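Local coordinates for alpha,alpha-trehalose-phosphate synthase (UDP-forming) (Burkholderia xenovorans, PDB 5V0T), which belongs to glycosyltransferase family 20, has the two-domain GT-B fold and binds uridine-5'-diphosphate and 6-O-phosphono-alpha-D-glucopyranose, at residues Y82-R87 with R109-G114; D103-D108 with L173-P178; R277-K282 with H319-I324; Q309-T314 with I347-K352. One frame throughout, in Å; residues are numbered along the deposited sequence.

Contact 1: residues Y82-R87 with R109-G114; sequences YDQYYR and RHDFEG. With G6P (6-O-phosphono-alpha-D-glucopyranose), chain J.
Q84 lays its side chain across the first turns of helix 109-126, where H110, D111 and G114 receive it; the short helical segments cross nearly at right angles (84°), their axes 7.4 Å apart. Packing comes first. With CG beside the backbone N (chi1 -66°) and the chain extended beyond it, Q84 brings CG to 3.3 Å from D111 OD1 and its amide to the glycine. There OE1 lies 3.2 Å from G114 CA, an approach permitted by the missing side chain. NE2 comes 3.7 Å from H110 CD2, the amide plane steeply inclined to the imidazole. Water-mediated bonding follows: one water donates to Q84 OE1 and to H110 O, 2.9 Å from the latter, and sits above the H110 ring face. Charged and ligand bonds lie on other sides of helix 79-98. R87 NH1 forms a salt bridge with D83 OD1 at 2.9 Å, from above the carboxylate plane, while Y86 OH donates to O2P of 6-O-phosphono-alpha-D-glucopyranose at 2.5 Å. Within 82-87 the helix includes a wider, pi-type turn, Y82 O accepting from the N atoms of both Y86 and R87. Polar groups thus meet at this crossing chiefly through close packing and water; R117 and the shared water both bond to Q84 OE1, which probably limits rotation of the amide.

Contact 2: residues D103-D108 with L173-P178; sequences DLLQYD and LLAVPP. With FMT (formic acid), chain U.
L105 turns its side chain onto A175 and V176, the first point at which the loop between helices 79-98 and 109-126 meets the loop entering helix 179-186. Its CD1 methyl does the touching, 3.9 Å from A175 O, 4.2 Å from A175 CB and 4.1 Å from V176 CG2. The L105 and V176 side chains cross at about a right angle, and A97 of helix 79-98 packs against both. Next along the chain, the Q106 carbonyl accepts from T93 OG1, tying the segment to helix 79-98. Both loops belong to the N-terminal Rossmann-like domain of the GT-B fold; a type I beta turn runs from L173 to V176, after which P177 and P178 follow, their CB atoms, like that of A175, directed toward the first loop. Y107 carries the rest of the contact. Chi1 of 175° sets its ring beside its own carbonyl carbon and out over P177 and P178. P177 CG lies over one ring face in a CH-pi contact, 3.9 Å from the centroid and 19° off the normal, displaced toward the CD2 side. P178 arrives obliquely, its CD 3.5 Å from Y107 CE1. The backbone N of Y107 donates an almost straight bond (171°) to O1 of a formic acid molecule, probably from the crystallisation liquor, at 3.0 Å. D108 then occupies the N-cap position of helix 109-126, OD1 accepting from D111 N, while P178 holds the equivalent N-cap position before helix 179-186.

Contact 3: residues R277-K282 with H319-I324; sequences RLDYSK and HAYQDI. With UDP (uridine-5'-diphosphate), chain I; G6P (6-O-phosphono-alpha-D-glucopyranose), chain J; FMT (formic acid), chain P.
D279 and Y321 are brought together by their first torsions: D279 swings its carboxylate opposite its own backbone N (chi1 -164°), while Y321 CG lies beside its N (chi1 -76°), carrying the ring to the acid. D279 heads an Asx turn, S281 N donating to D279 OD1 at 2.9 Å, in the loop after strand 270-275 of the C-terminal Rossmann-like domain of this GT-B fold. Y321 OH donates to D279 OD2 at 2.7 Å, from above the carboxylate plane (43° out of it), and the ring stands almost perpendicular to that plane. The same oxygen takes R277 NH1 on its anti lone pair in a 3.0 Å salt bridge. W95 donates to OD1, so the carboxylate is held at both oxygens. Y280 brings CE2 over one face of the Y321 ring, 3.8 Å from CE1, the two rings oblique. I324 CG1 fits 3.9 Å from L278 CD2, and a water joins L278 O to Y321 O. The salt bridge, with T314 OG1 as a second partner of NH1, probably helps position the R277 guanidinium, whose NE reaches UDP O3B at 2.7 Å and NH2 reaches O2B at 2.9 Å; K282 NZ meets O2B too, at 2.8 Å.

Contact 4: residues Q309-T314 with I347-K352; sequences QIAPPT and ILYIHK. With OXD (oxalic acid), chain O.
H351 reaches back to A311 where two parallel strands run out, 305-310 and the outermost strand 347-350 of the C-terminal parallel sheet, linked by helix 319-339 as a beta-alpha-beta unit. With its ring swung opposite its own N (chi1 -172°), H351 donates from ND1 to A311 O at 2.7 Å, nearly in line with the carbonyl though tilted from the ring plane. H351 CA also approaches that oxygen, at 3.3 Å. P313 covers one face of the imidazole, CG 3.9 Å from the centroid in a CH-pi contact, which, with the ND1 bond, probably restricts the ring's rotation. Behind this, strand bonds set the register: Q309 N to L348 O (2.9 Å), I350 N to Q309 O (3.0 Å) and the straight A311 N to I350 O (2.8 Å). A311 CB rests 3.9 Å from Y349 CE1; the Y349 hydroxyl is hydrogen-bonded to E329 of helix 319-339. On the I310 and I350 side, I310 CG2 nears the K352 carbonyl, and K352 NZ makes a weak hydrogen bond to O3 of oxalic acid. Further out, Q309 folds back and its amide NE2 donates both to D276 OD1 and, at 3.0 Å, to I310 O from above the carbonyl plane.

How the contacts relate
From the N terminus, contact 1 closes the shortest span, residues 88-108, made of the rest of helix 79-98 and the loop that leads to helix 109-126. Contact 2 begins within that span and returns at 173-178, so the two cross; they touch where F112 packs on P178 and Y107. Both lie in the N-terminal domain. Contacts 3 and 4 follow in series and cross each other in the C-terminal domain, joining the loop after strand 270-275 to helix 319-339 and strand 305-310 to strand 347-350. They meet through R277 with T314 and L278 with P312. Between the domains, L104 of contact 2 packs on Y280 of contact 3, and contacts 1 and 3 share 6-O-phosphono-alpha-D-glucopyranose.

Contact 1: residues Y82-R87 with R109-G114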
# COMPACT_ATOMS: atom_id res chain seq x y z
N TYR A 82 7.10 -20.36 4.82
CA TYR A 82 7.18 -18.96 5.21
C TYR A 82 8.54 -18.35 4.85
O TYR A 82 8.61 -17.24 4.31
CB TYR A 82 6.90 -18.85 6.72
CG TYR A 82 7.12 -17.49 7.34
CD1 TYR A 82 6.18 -16.46 7.20
CD2 TYR A 82 8.24 -17.24 8.11
CE1 TYR A 82 6.37 -15.22 7.80
CE2 TYR A 82 8.45 -16.00 8.71
CZ TYR A 82 7.51 -14.99 8.54
OH TYR A 82 7.74 -13.76 9.14
N ASP A 83 9.62 -19.10 5.10
CA ASP A 83 10.96 -18.56 4.82
C ASP A 83 11.21 -18.41 3.33
O ASP A 83 11.80 -17.41 2.90
CB ASP A 83 12.02 -19.46 5.45
CG ASP A 83 12.14 -19.26 6.96
OD1 ASP A 83 11.80 -18.17 7.46
OD2 ASP A 83 12.59 -20.20 7.64
N GLN A 84 10.76 -19.37 2.51
CA GLN A 84 11.12 -19.34 1.09
C GLN A 84 10.18 -18.44 0.30
O GLN A 84 10.63 -17.66 -0.55
CB GLN A 84 11.11 -20.75 0.50
CG GLN A 84 12.18 -21.66 1.06
CD GLN A 84 12.04 -23.11 0.61
OE1 GLN A 84 11.22 -23.45 -0.24
NE2 GLN A 84 12.85 -23.98 1.19
N TYR A 85 8.89 -18.56 0.56
CA TYR A 85 7.87 -17.90 -0.25
C TYR A 85 7.65 -16.45 0.19
O TYR A 85 7.57 -15.54 -0.65
CB TYR A 85 6.58 -18.71 -0.18
CG TYR A 85 5.27 -17.97 -0.24
CD1 TYR A 85 4.67 -17.66 -1.46
CD2 TYR A 85 4.57 -17.63 0.94
CE1 TYR A 85 3.45 -17.02 -1.52
CE2 TYR A 85 3.34 -16.98 0.89
CZ TYR A 85 2.79 -16.69 -0.36
OH TYR A 85 1.58 -16.06 -0.46
N TYR A 86 7.56 -16.22 1.49
CA TYR A 86 7.19 -14.90 2.00
C TYR A 86 8.40 -14.06 2.37
O TYR A 86 8.64 -13.01 1.77
CB TYR A 86 6.23 -15.07 3.18
CG TYR A 86 5.87 -13.79 3.92
CD1 TYR A 86 4.85 -12.96 3.48
CD2 TYR A 86 6.55 -13.43 5.08
CE1 TYR A 86 4.52 -11.78 4.17
CE2 TYR A 86 6.23 -12.27 5.78
CZ TYR A 86 5.21 -11.46 5.32
OH TYR A 86 4.90 -10.31 6.03
N ARG A 87 9.20 -14.51 3.35
CA ARG A 87 10.41 -13.78 3.69
C ARG A 87 11.41 -13.80 2.55
O ARG A 87 12.19 -12.86 2.38
CB ARG A 87 11.07 -14.37 4.95
CG ARG A 87 10.38 -14.04 6.25
CD ARG A 87 11.15 -14.62 7.45
NE ARG A 87 12.44 -13.98 7.64
CZ ARG A 87 13.60 -14.60 7.49
NH1 ARG A 87 13.63 -15.88 7.14
NH2 ARG A 87 14.74 -13.94 7.68
N ARG A 109 17.70 -19.10 -5.75
CA ARG A 109 16.97 -20.02 -6.61
C ARG A 109 16.05 -20.92 -5.80
O ARG A 109 14.91 -21.19 -6.20
CB ARG A 109 17.96 -20.86 -7.40
CG ARG A 109 17.83 -20.81 -8.88
CD ARG A 109 18.86 -21.75 -9.49
NE ARG A 109 19.63 -21.09 -10.54
CZ ARG A 109 20.79 -21.55 -11.00
NH1 ARG A 109 21.42 -20.88 -11.96
NH2 ARG A 109 21.33 -22.65 -10.50
N HIS A 110 16.55 -21.43 -4.67
CA HIS A 110 15.77 -22.33 -3.82
C HIS A 110 14.56 -21.61 -3.22
O HIS A 110 13.49 -22.21 -3.06
CB HIS A 110 16.68 -22.87 -2.71
CG HIS A 110 16.30 -24.22 -2.21
ND1 HIS A 110 16.45 -25.36 -2.95
CD2 HIS A 110 15.78 -24.61 -1.02
CE1 HIS A 110 16.03 -26.40 -2.25
NE2 HIS A 110 15.62 -25.97 -1.08
N ASP A 111 14.71 -20.33 -2.88
CA ASP A 111 13.54 -19.59 -2.41
C ASP A 111 12.54 -19.37 -3.54
O ASP A 111 11.32 -19.47 -3.32
CB ASP A 111 13.96 -18.26 -1.80
CG ASP A 111 14.69 -18.43 -0.49
OD1 ASP A 111 14.56 -19.52 0.12
OD2 ASP A 111 15.38 -17.49 -0.07
N PHE A 112 13.03 -19.08 -4.75
CA PHE A 112 12.12 -18.90 -5.88
C PHE A 112 11.33 -20.18 -6.17
O PHE A 112 10.13 -20.13 -6.46
CB PHE A 112 12.91 -18.46 -7.11
CG PHE A 112 12.07 -18.41 -8.37
CD1 PHE A 112 10.94 -17.59 -8.42
CD2 PHE A 112 12.41 -19.17 -9.47
CE1 PHE A 112 10.16 -17.54 -9.57
CE2 PHE A 112 11.64 -19.14 -10.62
CZ PHE A 112 10.51 -18.33 -10.68
N GLU A 113 11.99 -21.34 -6.08
CA GLU A 113 11.28 -22.61 -6.26
C GLU A 113 10.22 -22.81 -5.19
O GLU A 113 9.12 -23.29 -5.48
CB GLU A 113 12.26 -23.77 -6.25
CG GLU A 113 13.12 -23.86 -7.48
CD GLU A 113 14.20 -24.92 -7.33
OE1 GLU A 113 15.18 -24.85 -8.10
OE2 GLU A 113 14.07 -25.79 -6.44
N GLY A 114 10.54 -22.47 -3.94
CA GLY A 114 9.55 -22.59 -2.88
C GLY A 114 8.39 -21.62 -3.05
O GLY A 114 7.23 -21.97 -2.80
C1 G6P J . 1.55 -3.67 1.40
C2 G6P J . 1.39 -4.85 0.45
C3 G6P J . 0.39 -5.86 1.02
C4 G6P J . 0.84 -6.27 2.43
C5 G6P J . 1.00 -5.02 3.29
C6 G6P J . 1.40 -5.40 4.72
O1 G6P J . 0.28 -3.04 1.49
O2 G6P J . 0.97 -4.37 -0.84
O3 G6P J . 0.39 -7.01 0.16
O4 G6P J . -0.16 -7.12 3.03
O5 G6P J . 1.96 -4.13 2.70
O6 G6P J . 2.59 -6.21 4.70
P G6P J . 2.57 -7.67 5.36
O1P G6P J . 2.53 -7.46 6.85
O2P G6P J . 3.83 -8.32 4.85
O3P G6P J . 1.31 -8.32 4.84
O HOH W 1 12.67 -24.92 -2.67

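Contact 2: residues D103-D108 with L173-P178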
# COMPACT_ATOMS: atom_id res chain seq x y z
N ASP A 103 19.39 -2.49 -5.19
CA ASP A 103 20.49 -2.62 -4.24
C ASP A 103 20.14 -3.50 -3.05
O ASP A 103 21.03 -4.09 -2.44
CB ASP A 103 20.91 -1.24 -3.74
CG ASP A 103 19.78 -0.52 -3.01
OD1 ASP A 103 18.74 -0.23 -3.65
OD2 ASP A 103 19.95 -0.23 -1.81
N LEU A 104 18.87 -3.56 -2.67
CA LEU A 104 18.43 -4.39 -1.56
C LEU A 104 17.92 -5.75 -2.01
O LEU A 104 17.75 -6.65 -1.18
CB LEU A 104 17.32 -3.68 -0.76
CG LEU A 104 17.68 -2.34 -0.11
CD1 LEU A 104 16.44 -1.71 0.55
CD2 LEU A 104 18.83 -2.46 0.89
N LEU A 105 17.69 -5.92 -3.31
CA LEU A 105 17.27 -7.20 -3.84
C LEU A 105 18.26 -8.30 -3.46
O LEU A 105 19.48 -8.16 -3.62
CB LEU A 105 17.13 -7.10 -5.36
CG LEU A 105 16.43 -8.21 -6.15
CD1 LEU A 105 16.08 -7.68 -7.52
CD2 LEU A 105 17.33 -9.43 -6.29
N GLN A 106 17.73 -9.39 -2.91
CA GLN A 106 18.47 -10.63 -2.81
C GLN A 106 17.71 -11.68 -3.61
O GLN A 106 16.48 -11.61 -3.74
CB GLN A 106 18.64 -11.07 -1.36
CG GLN A 106 19.57 -10.17 -0.57
CD GLN A 106 19.50 -10.44 0.91
OE1 GLN A 106 18.65 -11.21 1.38
NE2 GLN A 106 20.40 -9.82 1.67
N TYR A 107 18.44 -12.64 -4.17
CA TYR A 107 17.81 -13.67 -4.96
C TYR A 107 18.39 -15.01 -4.55
O TYR A 107 19.61 -15.14 -4.44
CB TYR A 107 18.02 -13.45 -6.46
CG TYR A 107 17.48 -14.59 -7.30
CD1 TYR A 107 16.12 -14.83 -7.37
CD2 TYR A 107 18.34 -15.43 -8.01
CE1 TYR A 107 15.61 -15.86 -8.13
CE2 TYR A 107 17.84 -16.48 -8.78
CZ TYR A 107 16.47 -16.68 -8.83
OH TYR A 107 15.94 -17.69 -9.57
N ASP A 108 17.53 -16.00 -4.34
CA ASP A 108 17.98 -17.36 -4.08
C ASP A 108 17.08 -18.30 -4.88
O ASP A 108 15.86 -18.29 -4.71
CB ASP A 108 17.94 -17.68 -2.57
CG ASP A 108 18.36 -19.11 -2.26
OD1 ASP A 108 17.82 -20.05 -2.86
OD2 ASP A 108 19.23 -19.32 -1.40
N LEU A 173 12.81 -4.24 -13.83
CA LEU A 173 12.32 -5.61 -13.63
C LEU A 173 13.34 -6.65 -14.09
O LEU A 173 13.41 -7.75 -13.53
CB LEU A 173 10.99 -5.79 -14.37
CG LEU A 173 10.32 -7.18 -14.29
CD1 LEU A 173 9.98 -7.52 -12.83
CD2 LEU A 173 9.08 -7.21 -15.15
N LEU A 174 14.18 -6.30 -15.08
CA LEU A 174 15.21 -7.23 -15.56
C LEU A 174 16.18 -7.67 -14.47
O LEU A 174 16.86 -8.69 -14.65
CB LEU A 174 16.00 -6.61 -16.71
CG LEU A 174 15.22 -6.30 -17.99
CD1 LEU A 174 16.15 -5.68 -19.05
CD2 LEU A 174 14.53 -7.55 -18.51
N ALA A 175 16.28 -6.91 -13.37
CA ALA A 175 17.14 -7.31 -12.26
C ALA A 175 16.62 -8.55 -11.54
O ALA A 175 17.39 -9.22 -10.86
CB ALA A 175 17.28 -6.17 -11.26
N VAL A 176 15.33 -8.85 -11.65
CA VAL A 176 14.76 -10.06 -11.05
C VAL A 176 15.09 -11.20 -12.00
O VAL A 176 14.54 -11.25 -13.11
CB VAL A 176 13.24 -9.92 -10.84
CG1 VAL A 176 12.65 -11.20 -10.24
CG2 VAL A 176 12.92 -8.72 -9.95
N PRO A 177 15.97 -12.13 -11.64
CA PRO A 177 16.46 -13.11 -12.62
C PRO A 177 15.32 -13.89 -13.28
O PRO A 177 15.32 -14.02 -14.51
CB PRO A 177 17.40 -14.00 -11.80
CG PRO A 177 17.97 -13.03 -10.79
CD PRO A 177 16.74 -12.23 -10.38
N PRO A 178 14.28 -14.36 -12.52
CA PRO A 178 13.17 -15.04 -13.21
C PRO A 178 12.07 -14.11 -13.73
O PRO A 178 10.90 -14.49 -13.74
CB PRO A 178 12.61 -15.99 -12.13
CG PRO A 178 12.88 -15.27 -10.86
CD PRO A 178 14.17 -14.52 -11.05
C FMT U . 21.55 -11.90 -4.74
O1 FMT U . 21.35 -12.40 -3.62
O2 FMT U . 22.54 -11.22 -5.05

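Contact 3: residues R277-K282 with H319-I324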
# COMPACT_ATOMS: atom_id res chain seq x y z
N ARG A 277 4.12 2.06 7.87
CA ARG A 277 4.95 0.91 8.21
C ARG A 277 6.42 1.33 8.08
O ARG A 277 6.77 2.10 7.18
CB ARG A 277 4.65 -0.28 7.29
CG ARG A 277 3.29 -0.97 7.51
CD ARG A 277 3.14 -2.20 6.56
NE ARG A 277 3.34 -1.78 5.18
CZ ARG A 277 4.46 -1.96 4.48
NH1 ARG A 277 5.48 -2.63 5.00
NH2 ARG A 277 4.54 -1.48 3.25
N LEU A 278 7.27 0.88 9.00
CA LEU A 278 8.68 1.28 8.94
C LEU A 278 9.38 0.43 7.87
O LEU A 278 10.17 -0.48 8.13
CB LEU A 278 9.36 1.19 10.31
CG LEU A 278 10.48 2.23 10.54
CD1 LEU A 278 11.01 2.20 11.98
CD2 LEU A 278 11.66 2.01 9.56
N ASP A 279 9.07 0.78 6.63
CA ASP A 279 9.56 0.13 5.43
C ASP A 279 10.55 1.06 4.73
O ASP A 279 10.37 2.28 4.73
CB ASP A 279 8.36 -0.19 4.52
CG ASP A 279 8.68 -1.20 3.44
OD1 ASP A 279 9.62 -0.97 2.64
OD2 ASP A 279 8.00 -2.24 3.40
N TYR A 280 11.61 0.49 4.14
CA TYR A 280 12.53 1.35 3.39
C TYR A 280 11.87 2.02 2.18
O TYR A 280 12.37 3.02 1.68
CB TYR A 280 13.78 0.56 2.96
CG TYR A 280 13.51 -0.79 2.33
CD1 TYR A 280 13.03 -0.89 1.03
CD2 TYR A 280 13.72 -1.96 3.04
CE1 TYR A 280 12.80 -2.13 0.44
CE2 TYR A 280 13.47 -3.20 2.47
CZ TYR A 280 13.02 -3.28 1.18
OH TYR A 280 12.80 -4.52 0.64
N SER A 281 10.73 1.50 1.71
CA SER A 281 10.03 2.15 0.61
C SER A 281 9.44 3.51 1.00
O SER A 281 9.09 4.29 0.11
CB SER A 281 8.90 1.25 0.10
OG SER A 281 7.89 1.17 1.12
N LYS A 282 9.30 3.81 2.29
CA LYS A 282 8.52 4.96 2.73
C LYS A 282 9.33 6.26 2.84
O LYS A 282 8.77 7.30 3.19
CB LYS A 282 7.85 4.63 4.07
CG LYS A 282 6.90 3.41 3.97
CD LYS A 282 5.62 3.75 3.21
CE LYS A 282 4.67 2.52 3.12
NZ LYS A 282 3.44 2.79 2.29
N HIS A 319 16.53 -8.77 8.02
CA HIS A 319 17.66 -7.88 8.28
C HIS A 319 17.46 -6.52 7.65
O HIS A 319 17.79 -5.49 8.25
CB HIS A 319 18.96 -8.50 7.77
CG HIS A 319 19.47 -9.63 8.61
ND1 HIS A 319 18.95 -9.93 9.85
CD2 HIS A 319 20.45 -10.53 8.39
CE1 HIS A 319 19.59 -10.97 10.36
NE2 HIS A 319 20.51 -11.35 9.49
N ALA A 320 16.94 -6.47 6.41
CA ALA A 320 16.77 -5.18 5.75
C ALA A 320 15.80 -4.28 6.50
O ALA A 320 15.95 -3.06 6.50
CB ALA A 320 16.29 -5.36 4.31
N TYR A 321 14.77 -4.86 7.12
CA TYR A 321 13.85 -4.04 7.89
C TYR A 321 14.46 -3.65 9.23
O TYR A 321 14.23 -2.53 9.70
CB TYR A 321 12.51 -4.78 8.05
CG TYR A 321 11.72 -4.70 6.76
CD1 TYR A 321 11.98 -5.58 5.71
CD2 TYR A 321 10.78 -3.68 6.57
CE1 TYR A 321 11.28 -5.49 4.52
CE2 TYR A 321 10.08 -3.59 5.37
CZ TYR A 321 10.34 -4.50 4.36
OH TYR A 321 9.66 -4.41 3.17
N GLN A 322 15.26 -4.53 9.84
CA GLN A 322 16.03 -4.12 11.01
C GLN A 322 16.97 -2.96 10.68
O GLN A 322 17.11 -2.02 11.46
CB GLN A 322 16.82 -5.32 11.56
CG GLN A 322 15.93 -6.49 12.03
CD GLN A 322 16.62 -7.86 11.94
OE1 GLN A 322 17.84 -7.96 11.78
NE2 GLN A 322 15.81 -8.93 12.03
N ASP A 323 17.60 -3.01 9.51
CA ASP A 323 18.56 -1.97 9.13
C ASP A 323 17.88 -0.61 8.99
O ASP A 323 18.36 0.38 9.54
CB ASP A 323 19.26 -2.33 7.81
CG ASP A 323 20.24 -3.49 7.96
OD1 ASP A 323 20.74 -3.74 9.07
OD2 ASP A 323 20.50 -4.16 6.93
N ILE A 324 16.78 -0.54 8.24
CA ILE A 324 16.14 0.77 8.07
C ILE A 324 15.61 1.28 9.40
O ILE A 324 15.61 2.49 9.65
CB ILE A 324 15.03 0.73 6.98
CG1 ILE A 324 14.38 2.11 6.77
CG2 ILE A 324 13.93 -0.31 7.29
CD1 ILE A 324 15.39 3.23 6.35
N1 UDP I . -2.69 1.61 9.38
C2 UDP I . -3.33 1.17 10.53
N3 UDP I . -2.59 1.26 11.68
C4 UDP I . -1.30 1.74 11.79
C5 UDP I . -0.71 2.18 10.56
C6 UDP I . -1.41 2.11 9.42
O2 UDP I . -4.46 0.73 10.53
O4 UDP I . -0.77 1.76 12.91
C1' UDP I . -3.44 1.54 8.12
C2' UDP I . -3.65 2.90 7.47
O2' UDP I . -4.80 3.53 8.02
C3' UDP I . -3.85 2.49 6.00
C4' UDP I . -2.90 1.30 5.87
O4' UDP I . -2.69 0.78 7.20
O3' UDP I . -5.18 2.08 5.72
C5' UDP I . -1.57 1.59 5.23
O5' UDP I . -1.76 1.57 3.80
PA UDP I . -0.83 2.39 2.82
O1A UDP I . -0.63 3.81 3.32
O2A UDP I . -1.40 2.25 1.46
O3A UDP I . 0.59 1.69 2.91
PB UDP I . 1.10 0.20 3.03
O1B UDP I . 0.05 -0.61 2.26
O2B UDP I . 2.42 0.23 2.23
O3B UDP I . 1.26 -0.22 4.44
C1 G6P J . 1.55 -3.67 1.40
C2 G6P J . 1.39 -4.85 0.45
C3 G6P J . 0.39 -5.86 1.02
C4 G6P J . 0.84 -6.27 2.43
C5 G6P J . 1.00 -5.02 3.29
C6 G6P J . 1.40 -5.40 4.72
O1 G6P J . 0.28 -3.04 1.49
O2 G6P J . 0.97 -4.37 -0.84
O3 G6P J . 0.39 -7.01 0.16
O4 G6P J . -0.16 -7.12 3.03
O5 G6P J . 1.96 -4.13 2.70
O6 G6P J . 2.59 -6.21 4.70
P G6P J . 2.57 -7.67 5.36
O1P G6P J . 2.53 -7.46 6.85
O2P G6P J . 3.83 -8.32 4.85
O3P G6P J . 1.31 -8.32 4.84
C FMT P . 17.00 -11.45 6.54
O1 FMT P . 17.10 -11.61 7.76
O2 FMT P . 15.94 -11.51 5.91
O HOH W 2 11.58 -1.63 10.19

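Contact 4: residues Q309-T314 with I347-K352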
# COMPACT_ATOMS: atom_id res chain seq x y z
N GLN A 309 5.65 10.92 14.00
CA GLN A 309 5.83 9.81 13.06
C GLN A 309 5.41 8.53 13.76
O GLN A 309 6.11 8.03 14.65
CB GLN A 309 7.28 9.69 12.57
CG GLN A 309 7.51 8.41 11.73
CD GLN A 309 6.90 8.52 10.34
OE1 GLN A 309 7.29 9.38 9.57
NE2 GLN A 309 5.93 7.65 10.02
N ILE A 310 4.25 8.01 13.39
CA ILE A 310 3.84 6.69 13.81
C ILE A 310 4.39 5.70 12.79
O ILE A 310 4.10 5.81 11.59
CB ILE A 310 2.32 6.60 13.95
CG1 ILE A 310 1.85 7.52 15.07
CG2 ILE A 310 1.88 5.15 14.23
CD1 ILE A 310 0.31 7.54 15.31
N ALA A 311 5.24 4.78 13.24
CA ALA A 311 5.98 3.90 12.33
C ALA A 311 5.93 2.47 12.85
O ALA A 311 6.89 1.99 13.47
CB ALA A 311 7.43 4.37 12.18
N PRO A 312 4.83 1.76 12.62
CA PRO A 312 4.68 0.44 13.23
C PRO A 312 5.69 -0.55 12.69
O PRO A 312 6.14 -0.44 11.53
CB PRO A 312 3.24 0.03 12.85
CG PRO A 312 2.73 1.05 11.95
CD PRO A 312 3.56 2.27 12.07
N PRO A 313 6.06 -1.55 13.49
CA PRO A 313 6.90 -2.64 12.99
C PRO A 313 6.27 -3.29 11.77
O PRO A 313 5.04 -3.42 11.67
CB PRO A 313 6.95 -3.62 14.17
CG PRO A 313 6.53 -2.80 15.37
CD PRO A 313 5.57 -1.80 14.85
N THR A 314 7.12 -3.72 10.85
CA THR A 314 6.70 -4.51 9.72
C THR A 314 7.83 -5.47 9.37
O THR A 314 8.99 -5.09 9.39
CB THR A 314 6.35 -3.60 8.53
OG1 THR A 314 5.91 -4.39 7.42
CG2 THR A 314 7.55 -2.75 8.11
N ILE A 347 10.69 15.64 17.20
CA ILE A 347 10.13 14.46 16.54
C ILE A 347 9.61 13.49 17.60
O ILE A 347 10.36 13.06 18.49
CB ILE A 347 11.16 13.76 15.62
CG1 ILE A 347 11.62 14.72 14.51
CG2 ILE A 347 10.55 12.47 15.02
CD1 ILE A 347 12.70 14.14 13.58
N LEU A 348 8.33 13.14 17.49
CA LEU A 348 7.68 12.16 18.35
C LEU A 348 7.59 10.87 17.54
O LEU A 348 6.71 10.72 16.68
CB LEU A 348 6.30 12.64 18.80
CG LEU A 348 6.29 14.06 19.38
CD1 LEU A 348 4.86 14.57 19.55
CD2 LEU A 348 7.03 14.06 20.72
N TYR A 349 8.54 9.98 17.78
CA TYR A 349 8.68 8.76 16.99
C TYR A 349 8.11 7.62 17.82
O TYR A 349 8.49 7.43 18.98
CB TYR A 349 10.16 8.52 16.63
CG TYR A 349 10.50 7.10 16.21
CD1 TYR A 349 10.04 6.58 15.00
CD2 TYR A 349 11.30 6.29 17.01
CE1 TYR A 349 10.36 5.27 14.61
CE2 TYR A 349 11.61 4.99 16.64
CZ TYR A 349 11.15 4.49 15.43
OH TYR A 349 11.47 3.21 15.06
N ILE A 350 7.15 6.89 17.24
CA ILE A 350 6.45 5.84 17.98
C ILE A 350 6.43 4.60 17.10
O ILE A 350 5.84 4.61 16.02
CB ILE A 350 5.02 6.24 18.38
CG1 ILE A 350 5.01 7.60 19.09
CG2 ILE A 350 4.42 5.21 19.37
CD1 ILE A 350 3.63 8.02 19.52
N HIS A 351 7.08 3.53 17.57
CA HIS A 351 7.27 2.32 16.78
C HIS A 351 6.21 1.28 17.17
O HIS A 351 6.52 0.19 17.67
CB HIS A 351 8.70 1.80 16.97
CG HIS A 351 9.09 0.67 16.07
ND1 HIS A 351 8.91 0.70 14.70
CD2 HIS A 351 9.66 -0.53 16.35
CE1 HIS A 351 9.36 -0.43 14.18
NE2 HIS A 351 9.81 -1.20 15.15
N LYS A 352 4.95 1.64 16.94
CA LYS A 352 3.79 0.84 17.36
C LYS A 352 2.63 1.05 16.40
O LYS A 352 2.52 2.09 15.75
CB LYS A 352 3.33 1.19 18.80
CG LYS A 352 4.32 0.79 19.89
CD LYS A 352 3.78 1.08 21.29
CE LYS A 352 4.52 2.25 21.94
NZ LYS A 352 4.09 2.46 23.36
C1 OXD O . 0.43 2.45 22.10
C2 OXD O . -0.92 2.22 21.60
O3 OXD O . 0.72 2.11 23.27
O4 OXD O . -1.89 2.29 22.40
O5 OXD O . 1.26 3.00 21.36
O6 OXD O . -1.08 1.98 20.38